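PDB 5FYD: 7beta-hydroxysteroid dehydrogenase from Collinsella aerofaciens, which catalyses the NADPH-dependent reduction of the 7-oxo group of 7-oxolithocholate to give ursodeoxycholate, and probably contributes to formation of this bile acid in the human colon. Local coordinates for residues T17-A29 with L212-K224. Sequence-based numbering, arbitrary orientation.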
ATOM      1  N   THR A  17       0.571  -8.848 -13.215  1.00 21.41           N
ATOM      2  CA  THR A  17       0.485  -9.614 -11.959  1.00 26.35           C
ATOM      3  C   THR A  17      -0.406  -8.997 -10.883  1.00 31.21           C
ATOM      4  O   THR A  17      -1.004  -9.722 -10.100  1.00 37.27           O
ATOM      5  CB  THR A  17       1.866  -9.920 -11.398  1.00 26.69           C
ATOM      6  OG1 THR A  17       2.698  -8.765 -11.515  1.00 27.86           O
ATOM      7  CG2 THR A  17       2.473 -11.059 -12.208  1.00 28.09           C
ATOM      8  N   GLU A  18      -0.468  -7.678 -10.818  1.00 35.11           N
ATOM      9  CA  GLU A  18      -1.366  -7.038  -9.852  1.00 38.92           C
ATOM     10  C   GLU A  18      -2.827  -7.143 -10.325  1.00 33.18           C
ATOM     11  O   GLU A  18      -3.087  -7.392 -11.493  1.00 33.32           O
ATOM     12  CB  GLU A  18      -0.963  -5.577  -9.540  1.00 42.57           C
ATOM     13  CG  GLU A  18      -0.526  -4.675 -10.696  1.00 45.67           C
ATOM     14  CD  GLU A  18      -1.366  -4.834 -11.939  1.00 47.95           C
ATOM     15  OE1 GLU A  18      -1.099  -5.796 -12.686  1.00 52.38           O
ATOM     16  OE2 GLU A  18      -2.301  -4.031 -12.159  1.00 49.56           O
ATOM     17  N   GLY A  19      -3.744  -6.983  -9.373  1.00 28.92           N
ATOM     18  CA  GLY A  19      -5.167  -6.806  -9.584  1.00 25.58           C
ATOM     19  C   GLY A  19      -5.718  -6.600 -10.979  1.00 22.16           C
ATOM     20  O   GLY A  19      -6.236  -7.549 -11.567  1.00 19.26           O
ATOM     21  N   VAL A  20      -5.657  -5.366 -11.495  1.00 20.68           N
ATOM     22  CA  VAL A  20      -6.280  -5.053 -12.788  1.00 18.02           C
ATOM     23  C   VAL A  20      -5.603  -5.817 -13.937  1.00 16.07           C
ATOM     24  O   VAL A  20      -6.273  -6.328 -14.826  1.00 14.79           O
ATOM     25  CB  VAL A  20      -6.355  -3.520 -13.020  1.00 19.56           C
ATOM     26  CG1 VAL A  20      -6.676  -3.162 -14.453  1.00 19.07           C
ATOM     27  CG2 VAL A  20      -7.408  -2.918 -12.082  1.00 19.98           C
ATOM     28  N   GLY A  21      -4.275  -5.920 -13.892  1.00 14.91           N
ATOM     29  CA  GLY A  21      -3.549  -6.718 -14.857  1.00 14.65           C
ATOM     30  C   GLY A  21      -3.998  -8.156 -14.922  1.00 14.04           C
ATOM     31  O   GLY A  21      -4.260  -8.696 -15.992  1.00 13.01           O
ATOM     32  N   LYS A  22      -4.061  -8.781 -13.747  1.00 14.54           N
ATOM     33  CA  LYS A  22      -4.507 -10.139 -13.641  1.00 15.51           C
ATOM     34  C   LYS A  22      -5.920 -10.310 -14.189  1.00 14.66           C
ATOM     35  O   LYS A  22      -6.225 -11.278 -14.873  1.00 13.58           O
ATOM     36  CB  LYS A  22      -4.421 -10.581 -12.196  1.00 18.40           C
ATOM     37  CG  LYS A  22      -4.884 -12.000 -11.993  1.00 20.74           C
ATOM     38  CD  LYS A  22      -4.569 -12.505 -10.605  1.00 23.91           C
ATOM     39  CE  LYS A  22      -5.360 -13.771 -10.381  1.00 25.55           C
ATOM     40  NZ  LYS A  22      -5.086 -14.365  -9.057  1.00 29.57           N
ATOM     41  N   ALA A  23      -6.788  -9.363 -13.886  1.00 13.33           N
ATOM     42  CA  ALA A  23      -8.157  -9.462 -14.362  1.00 13.00           C
ATOM     43  C   ALA A  23      -8.243  -9.316 -15.886  1.00 12.76           C
ATOM     44  O   ALA A  23      -9.086  -9.947 -16.517  1.00 12.48           O
ATOM     45  CB  ALA A  23      -9.036  -8.447 -13.658  1.00 13.37           C
ATOM     46  N   PHE A  24      -7.360  -8.497 -16.481  1.00 12.52           N
ATOM     47  CA  PHE A  24      -7.278  -8.453 -17.953  1.00 11.99           C
ATOM     48  C   PHE A  24      -6.875  -9.815 -18.537  1.00 12.13           C
ATOM     49  O   PHE A  24      -7.439 -10.268 -19.539  1.00 11.83           O
ATOM     50  CB  PHE A  24      -6.319  -7.353 -18.452  1.00 12.07           C
ATOM     51  CG  PHE A  24      -6.980  -6.013 -18.666  1.00 12.05           C
ATOM     52  CD1 PHE A  24      -7.853  -5.828 -19.734  1.00 12.71           C
ATOM     53  CD2 PHE A  24      -6.763  -4.952 -17.790  1.00 12.21           C
ATOM     54  CE1 PHE A  24      -8.486  -4.622 -19.921  1.00 13.60           C
ATOM     55  CE2 PHE A  24      -7.381  -3.734 -17.977  1.00 12.88           C
ATOM     56  CZ  PHE A  24      -8.238  -3.573 -19.049  1.00 13.08           C
ATOM     57  N   CYS A  25      -5.891 -10.466 -17.921  1.00 12.59           N
ATOM     58  CA  CYS A  25      -5.425 -11.779 -18.401  1.00 13.20           C
ATOM     59  C   CYS A  25      -6.575 -12.778 -18.375  1.00 13.77           C
ATOM     60  O   CYS A  25      -6.823 -13.491 -19.355  1.00 13.39           O
ATOM     61  CB  CYS A  25      -4.285 -12.321 -17.543  1.00 13.16           C
ATOM     62  SG  CYS A  25      -2.726 -11.395 -17.671  1.00 14.04           S
ATOM     63  N   GLU A  26      -7.290 -12.799 -17.257  1.00 14.04           N
ATOM     64  CA  GLU A  26      -8.398 -13.751 -17.096  1.00 16.30           C
ATOM     65  C   GLU A  26      -9.512 -13.463 -18.084  1.00 15.74           C
ATOM     66  O   GLU A  26     -10.062 -14.384 -18.679  1.00 15.00           O
ATOM     67  CB  GLU A  26      -8.923 -13.753 -15.656  1.00 18.32           C
ATOM     68  CG  GLU A  26      -7.890 -14.196 -14.644  1.00 21.41           C
ATOM     69  CD  GLU A  26      -8.267 -13.872 -13.199  1.00 24.97           C
ATOM     70  OE1 GLU A  26      -9.070 -12.952 -12.950  1.00 30.05           O
ATOM     71  OE2 GLU A  26      -7.729 -14.528 -12.306  1.00 31.19           O
ATOM     72  N   LYS A  27      -9.838 -12.181 -18.285  1.00 15.43           N
ATOM     73  CA  LYS A  27     -10.925 -11.797 -19.197  1.00 15.56           C
ATOM     74  C   LYS A  27     -10.617 -12.187 -20.658  1.00 14.21           C
ATOM     75  O   LYS A  27     -11.462 -12.795 -21.332  1.00 13.42           O
ATOM     76  CB  LYS A  27     -11.241 -10.303 -19.087  1.00 16.75           C
ATOM     77  CG  LYS A  27     -12.385  -9.821 -19.960  1.00 19.34           C
ATOM     78  CD  LYS A  27     -13.741 -10.392 -19.566  1.00 21.14           C
ATOM     79  CE  LYS A  27     -14.869  -9.630 -20.251  1.00 24.14           C
ATOM     80  NZ  LYS A  27     -16.168  -9.791 -19.543  1.00 25.76           N
ATOM     81  N   ILE A  28      -9.411 -11.887 -21.146  1.00 13.37           N
ATOM     82  CA  ILE A  28      -9.087 -12.238 -22.523  1.00 12.66           C
ATOM     83  C   ILE A  28      -8.951 -13.759 -22.723  1.00 12.96           C
ATOM     84  O   ILE A  28      -9.334 -14.276 -23.761  1.00 12.65           O
ATOM     85  CB  ILE A  28      -7.895 -11.441 -23.124  1.00 13.09           C
ATOM     86  CG1 ILE A  28      -6.570 -11.837 -22.495  1.00 13.12           C
ATOM     87  CG2 ILE A  28      -8.150  -9.925 -23.032  1.00 12.93           C
ATOM     88  CD1 ILE A  28      -5.393 -11.305 -23.284  1.00 13.71           C
ATOM     89  N   ALA A  29      -8.458 -14.461 -21.703  1.00 12.55           N
ATOM     90  CA  ALA A  29      -8.390 -15.914 -21.749  1.00 12.27           C
ATOM     91  C   ALA A  29      -9.790 -16.517 -21.797  1.00 12.38           C
ATOM     92  O   ALA A  29     -10.040 -17.417 -22.601  1.00 13.28           O
ATOM     93  CB  ALA A  29      -7.615 -16.436 -20.569  1.00 12.49           C
ATOM     94  N   LEU A 212     -14.030  -0.290  -6.475  1.00 29.89           N
ATOM     95  CA  LEU A 212     -14.491  -1.292  -7.419  1.00 26.60           C
ATOM     96  C   LEU A 212     -13.520  -2.450  -7.390  1.00 21.59           C
ATOM     97  O   LEU A 212     -12.365  -2.271  -7.062  1.00 21.26           O
ATOM     98  CB  LEU A 212     -14.524  -0.705  -8.841  1.00 29.02           C
ATOM     99  CG  LEU A 212     -15.350   0.569  -9.019  1.00 31.00           C
ATOM    100  CD1 LEU A 212     -15.116   1.124 -10.417  1.00 32.18           C
ATOM    101  CD2 LEU A 212     -16.833   0.310  -8.782  1.00 30.77           C
ATOM    102  N   THR A 213     -13.988  -3.633  -7.746  1.00 19.93           N
ATOM    103  CA  THR A 213     -13.089  -4.769  -7.937  1.00 19.67           C
ATOM    104  C   THR A 213     -12.408  -4.676  -9.297  1.00 17.61           C
ATOM    105  O   THR A 213     -12.965  -4.090 -10.238  1.00 16.67           O
ATOM    106  CB  THR A 213     -13.791  -6.120  -7.848  1.00 21.04           C
ATOM    107  OG1 THR A 213     -14.628  -6.325  -8.996  1.00 19.97           O
ATOM    108  CG2 THR A 213     -14.599  -6.233  -6.533  1.00 21.90           C
ATOM    109  N   PRO A 214     -11.206  -5.246  -9.413  1.00 17.57           N
ATOM    110  CA  PRO A 214     -10.550  -5.254 -10.725  1.00 16.97           C
ATOM    111  C   PRO A 214     -11.437  -5.861 -11.817  1.00 17.17           C
ATOM    112  O   PRO A 214     -11.493  -5.346 -12.945  1.00 16.21           O
ATOM    113  CB  PRO A 214      -9.309  -6.115 -10.489  1.00 17.41           C
ATOM    114  CG  PRO A 214      -9.025  -6.002  -9.019  1.00 18.18           C
ATOM    115  CD  PRO A 214     -10.353  -5.810  -8.350  1.00 18.28           C
ATOM    116  N   GLU A 215     -12.142  -6.941 -11.483  1.00 18.55           N
ATOM    117  CA  GLU A 215     -13.018  -7.600 -12.447  1.00 20.10           C
ATOM    118  C   GLU A 215     -14.132  -6.713 -12.970  1.00 19.51           C
ATOM    119  O   GLU A 215     -14.433  -6.773 -14.157  1.00 18.06           O
ATOM    120  CB  GLU A 215     -13.610  -8.886 -11.875  1.00 24.74           C
ATOM    121  CG  GLU A 215     -12.606 -10.015 -11.922  1.00 30.20           C
ATOM    122  CD  GLU A 215     -13.098 -11.303 -11.297  1.00 35.01           C
ATOM    123  OE1 GLU A 215     -14.333 -11.502 -11.170  1.00 40.32           O
ATOM    124  OE2 GLU A 215     -12.225 -12.122 -10.944  1.00 39.82           O
ATOM    125  N   GLU A 216     -14.756  -5.914 -12.105  1.00 19.12           N
ATOM    126  CA  GLU A 216     -15.845  -5.038 -12.539  0.50 19.95           C
ATOM    127  C   GLU A 216     -15.328  -3.918 -13.442  1.00 18.52           C
ATOM    128  O   GLU A 216     -16.007  -3.518 -14.394  1.00 18.44           O
ATOM    129  CB  GLU A 216     -16.627  -4.507 -11.330  0.50 21.38           C
ATOM    130  CG  GLU A 216     -17.606  -5.553 -10.813  0.50 22.58           C
ATOM    131  CD  GLU A 216     -17.575  -5.706  -9.315  0.50 23.82           C
ATOM    132  OE1 GLU A 216     -17.313  -4.695  -8.626  0.50 24.13           O
ATOM    133  OE2 GLU A 216     -17.791  -6.847  -8.841  0.50 24.27           O
ATOM    134  N   CYS A 217     -14.110  -3.437 -13.168  1.00 16.84           N
ATOM    135  CA  CYS A 217     -13.463  -2.449 -14.042  1.00 16.62           C
ATOM    136  C   CYS A 217     -13.216  -3.017 -15.437  1.00 15.97           C
ATOM    137  O   CYS A 217     -13.550  -2.388 -16.446  1.00 14.79           O
ATOM    138  CB  CYS A 217     -12.124  -2.005 -13.495  1.00 16.81           C
ATOM    139  SG  CYS A 217     -12.282  -1.136 -11.919  1.00 19.40           S
ATOM    140  N   VAL A 218     -12.618  -4.207 -15.481  1.00 14.65           N
ATOM    141  CA  VAL A 218     -12.372  -4.874 -16.760  1.00 14.81           C
ATOM    142  C   VAL A 218     -13.660  -5.239 -17.495  1.00 14.80           C
ATOM    143  O   VAL A 218     -13.749  -5.087 -18.714  1.00 13.66           O
ATOM    144  CB  VAL A 218     -11.442  -6.083 -16.565  1.00 15.20           C
ATOM    145  CG1 VAL A 218     -11.325  -6.900 -17.832  1.00 15.72           C
ATOM    146  CG2 VAL A 218     -10.063  -5.590 -16.135  1.00 15.15           C
ATOM    147  N   ASP A 219     -14.668  -5.721 -16.758  1.00 15.67           N
ATOM    148  CA  ASP A 219     -15.958  -6.002 -17.366  1.00 17.12           C
ATOM    149  C   ASP A 219     -16.564  -4.754 -18.025  1.00 14.80           C
ATOM    150  O   ASP A 219     -17.013  -4.818 -19.176  1.00 14.41           O
ATOM    151  CB  ASP A 219     -16.936  -6.605 -16.353  1.00 19.10           C
ATOM    152  CG  ASP A 219     -16.675  -8.089 -16.104  1.00 23.57           C
ATOM    153  OD1 ASP A 219     -15.950  -8.727 -16.904  1.00 25.18           O
ATOM    154  OD2 ASP A 219     -17.213  -8.617 -15.108  1.00 27.11           O
ATOM    155  N   GLU A 220     -16.527  -3.620 -17.331  1.00 13.74           N
ATOM    156  CA  GLU A 220     -17.053  -2.387 -17.918  1.00 13.65           C
ATOM    157  C   GLU A 220     -16.254  -1.957 -19.159  1.00 12.91           C
ATOM    158  O   GLU A 220     -16.837  -1.591 -20.176  1.00 12.66           O
ATOM    159  CB  GLU A 220     -17.093  -1.251 -16.897  1.00 14.14           C
ATOM    160  CG  GLU A 220     -17.687   0.006 -17.493  1.00 14.85           C
ATOM    161  CD  GLU A 220     -17.945   1.113 -16.478  1.00 15.61           C
ATOM    162  OE1 GLU A 220     -17.579   0.991 -15.293  1.00 16.66           O
ATOM    163  OE2 GLU A 220     -18.519   2.124 -16.898  1.00 15.47           O
ATOM    164  N   ALA A 221     -14.924  -2.034 -19.086  1.00 12.81           N
ATOM    165  CA  ALA A 221     -14.096  -1.697 -20.252  1.00 12.28           C
ATOM    166  C   ALA A 221     -14.457  -2.550 -21.492  1.00 13.19           C
ATOM    167  O   ALA A 221     -14.567  -2.031 -22.608  1.00 13.33           O
ATOM    168  CB  ALA A 221     -12.618  -1.859 -19.919  1.00 12.48           C
ATOM    169  N   PHE A 222     -14.642  -3.847 -21.308  1.00 12.91           N
ATOM    170  CA  PHE A 222     -14.956  -4.680 -22.457  1.00 14.09           C
ATOM    171  C   PHE A 222     -16.395  -4.471 -22.952  1.00 14.68           C
ATOM    172  O   PHE A 222     -16.632  -4.567 -24.141  1.00 14.18           O
ATOM    173  CB  PHE A 222     -14.652  -6.148 -22.206  1.00 13.92           C
ATOM    174  CG  PHE A 222     -13.213  -6.494 -22.427  1.00 14.35           C
ATOM    175  CD1 PHE A 222     -12.720  -6.738 -23.698  1.00 14.53           C
ATOM    176  CD2 PHE A 222     -12.327  -6.509 -21.365  1.00 14.67           C
ATOM    177  CE1 PHE A 222     -11.371  -7.034 -23.899  1.00 14.82           C
ATOM    178  CE2 PHE A 222     -10.981  -6.801 -21.564  1.00 14.85           C
ATOM    179  CZ  PHE A 222     -10.506  -7.080 -22.832  1.00 14.69           C
ATOM    180  N   GLU A 223     -17.325  -4.166 -22.050  1.00 15.38           N
ATOM    181  CA  GLU A 223     -18.705  -3.840 -22.449  1.00 17.20           C
ATOM    182  C   GLU A 223     -18.745  -2.620 -23.368  1.00 15.73           C
ATOM    183  O   GLU A 223     -19.516  -2.594 -24.310  1.00 15.87           O
ATOM    184  CB  GLU A 223     -19.604  -3.652 -21.221  1.00 20.79           C
ATOM    185  CG  GLU A 223     -20.026  -5.004 -20.643  1.00 25.72           C
ATOM    186  CD  GLU A 223     -20.856  -4.924 -19.363  1.00 31.59           C
ATOM    187  OE1 GLU A 223     -21.361  -3.817 -19.031  1.00 34.37           O
ATOM    188  OE2 GLU A 223     -20.990  -5.980 -18.688  1.00 34.06           O
ATOM    189  N   LYS A 224     -17.861  -1.652 -23.131  1.00 14.67           N
ATOM    190  CA  LYS A 224     -17.854  -0.388 -23.883  1.00 14.75           C
ATOM    191  C   LYS A 224     -16.834  -0.308 -25.028  1.00 13.96           C
ATOM    192  O   LYS A 224     -16.833   0.657 -25.795  1.00 13.28           O
ATOM    193  CB  LYS A 224     -17.702   0.765 -22.892  1.00 15.39           C
ATOM    194  CG  LYS A 224     -18.953   0.852 -22.015  1.00 16.22           C
ATOM    195  CD  LYS A 224     -18.845   1.895 -20.928  1.00 16.94           C
ATOM    196  CE  LYS A 224     -20.173   1.984 -20.193  1.00 18.32           C
ATOM    197  NZ  LYS A 224     -20.051   2.779 -18.959  1.00 18.38           N
TER
HETATM  198  O   HOH W   1     -17.534  -7.498 -20.216  1.00 30.26           O
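Val218 is a knob in the hole formed by Val20, Ala23, Phe24 and Lys27 of helix 19-29, and its two methyls do separate work. CG2 stands over the centre of the Phe24 ring, 3.8 Å from the centroid and 12° off the normal, a CH-pi contact; CG1, anti to the backbone N, meets Lys27 CB at 3.6 Å. Next along, Phe222 CE2 lies 3.7 Å from Phe24 CE1, approaching obliquely, and Phe222 CZ touches Ile28 CG2. The Lys27 chain, bent at chi2 (66°), runs alongside Phe222 in the opposite direction, Lys27 CG 3.6 Å from Phe222 CD2, then delivers NZ to Asp219 OD1 at 2.9 Å, a salt bridge in which the ammonium group comes from above the carboxylate plane. A water accepts from the same NZ and donates to Asp219 O. Replacing Lys27 by an alanine would probably leave the Asp219 carboxylate without this countercharge and take away the methylenes packed against Phe222. Both helices pack on one side of the parallel Rossmann sheet of this short-chain dehydrogenase: Phe24 and Phe222 both rest on Ile139 of strand 136-143, and the axes cross at -53°, 8.6 Å apart. At the N-terminal ends Pro214 CB sits 3.6 Å from Gly19 O, within the NADP-binding turn. Glu18 N-caps helix 19-29 through OE2, which accepts from Gly21 N, while Thr213 OG1 caps helix 214-224 by accepting from Glu216 N.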